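Local coordinates for protein lectin CEL-IV, C-type (PDB 3ALU) that binds galactose-containing sugars such as raffinose through a calcium ion held in its C-type carbohydrate-recognition domain, at residues A61-T64 with E65-K68. Numbering follows the deposited sequence.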
loop_
_atom_site.group_PDB
_atom_site.type_symbol
_atom_site.label_atom_id
_atom_site.label_comp_id
_atom_site.label_asym_id
_atom_site.label_seq_id
_atom_site.Cartn_x
_atom_site.Cartn_y
_atom_site.Cartn_z
ATOM N N ALA A 61 -20.733 -5.900 7.477
ATOM C CA ALA A 61 -21.394 -5.407 6.277
ATOM C C ALA A 61 -20.502 -5.663 5.063
ATOM O O ALA A 61 -21.013 -6.043 4.012
ATOM C CB ALA A 61 -21.713 -3.929 6.380
ATOM N N PHE A 62 -19.205 -5.452 5.231
ATOM C CA PHE A 62 -18.269 -5.650 4.105
ATOM C C PHE A 62 -18.274 -7.122 3.676
ATOM O O PHE A 62 -18.388 -7.431 2.479
ATOM C CB PHE A 62 -16.858 -5.230 4.451
ATOM C CG PHE A 62 -15.863 -5.734 3.452
ATOM C CD1 PHE A 62 -15.023 -6.796 3.766
ATOM C CD2 PHE A 62 -15.802 -5.166 2.201
ATOM C CE1 PHE A 62 -14.123 -7.287 2.811
ATOM C CE2 PHE A 62 -14.918 -5.639 1.263
ATOM C CZ PHE A 62 -14.097 -6.695 1.548
ATOM N N LEU A 63 -18.133 -8.031 4.638
ATOM C CA LEU A 63 -18.095 -9.456 4.273
ATOM C C LEU A 63 -19.400 -9.975 3.677
ATOM O O LEU A 63 -19.390 -10.805 2.765
ATOM C CB LEU A 63 -17.578 -10.341 5.418
ATOM C CG LEU A 63 -16.149 -10.018 5.888
ATOM C CD1 LEU A 63 -15.802 -10.757 7.170
ATOM C CD2 LEU A 63 -15.060 -10.363 4.730
ATOM N N THR A 64 -20.534 -9.455 4.163
ATOM C CA THR A 64 -21.810 -9.800 3.576
ATOM C C THR A 64 -21.872 -9.355 2.093
ATOM O O THR A 64 -22.320 -10.134 1.227
ATOM C CB THR A 64 -22.959 -9.165 4.362
ATOM O OG1 THR A 64 -22.921 -9.714 5.676
ATOM C CG2 THR A 64 -24.289 -9.551 3.733
ATOM N N GLU A 65 -21.377 -8.141 1.833
ATOM C CA GLU A 65 -21.426 -7.579 0.490
ATOM C C GLU A 65 -20.456 -8.395 -0.381
ATOM O O GLU A 65 -20.754 -8.666 -1.558
ATOM C CB GLU A 65 -21.048 -6.105 0.497
ATOM C CG GLU A 65 -21.084 -5.509 -0.923
ATOM C CD GLU A 65 -21.206 -3.985 -0.975
ATOM O OE1 GLU A 65 -20.773 -3.287 -0.025
ATOM O OE2 GLU A 65 -21.721 -3.494 -2.003
ATOM N N LEU A 66 -19.325 -8.796 0.186
ATOM C CA LEU A 66 -18.398 -9.671 -0.534
ATOM C C LEU A 66 -19.087 -10.956 -0.976
ATOM O O LEU A 66 -19.012 -11.368 -2.173
ATOM C CB LEU A 66 -17.136 -9.951 0.287
ATOM C CG LEU A 66 -16.083 -10.866 -0.383
ATOM C CD1 LEU A 66 -15.614 -10.348 -1.744
ATOM C CD2 LEU A 66 -14.901 -11.096 0.562
ATOM N N VAL A 67 -19.805 -11.592 -0.046
ATOM C CA VAL A 67 -20.480 -12.832 -0.384
ATOM C C VAL A 67 -21.621 -12.611 -1.379
ATOM O O VAL A 67 -21.735 -13.357 -2.387
ATOM C CB VAL A 67 -20.992 -13.554 0.901
ATOM C CG1 VAL A 67 -21.881 -14.749 0.551
ATOM C CG2 VAL A 67 -19.823 -14.001 1.768
ATOM N N LYS A 68 -22.458 -11.599 -1.132
ATOM C CA LYS A 68 -23.654 -11.446 -1.941
ATOM C C LYS A 68 -23.325 -10.958 -3.326
ATOM O O LYS A 68 -23.985 -11.380 -4.276
ATOM C CB LYS A 68 -24.687 -10.546 -1.286
ATOM C CG LYS A 68 -25.293 -11.213 -0.034
ATOM C CD LYS A 68 -26.476 -10.440 0.511
ATOM C CE LYS A 68 -27.610 -10.355 -0.493
ATOM N NZ LYS A 68 -28.753 -9.588 0.113
#
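Leu66 reaches back along helix 57-70 to meet both Phe62, one turn earlier, and Leu63, three residues before it, as in an amphipathic helix, where the 3.6-residue repeat gathers apolar groups on one face. Its CG stands anti to the backbone N (chi1 -180°), and from there the CD2 methyl lies 4.2 Å from CD2 of Leu63 and approaches the Phe62 ring obliquely, 4.5 Å from CE1. Around the helix from this patch, Thr64 and Lys68 run side by side in the same direction, with Thr64 CG2 4.0 Å from Lys68 CD. The other branch of Thr64, OG1, turns back to hydrogen-bond the carbonyl O of Gln60, giving the hydroxyl a partner within the same helix. Val67 sets its CG2 methyl 3.4 Å from Leu63 O, the same oxygen that accepts the hydrogen bond of Val67 N, 2.9 Å away. Four successive i to i+4 backbone bonds, from Glu65 N to Ala61 O through Lys68 N to Thr64 O, fix this spacing. In the C-type lectin fold, Leu63 packs on the loop at Ile54 and Val67 on the one at Ala126; Phe62 stacks with Phe12 of strand 10-12, while Leu8 of a second subunit packs on Phe62, Glu65 and Leu66.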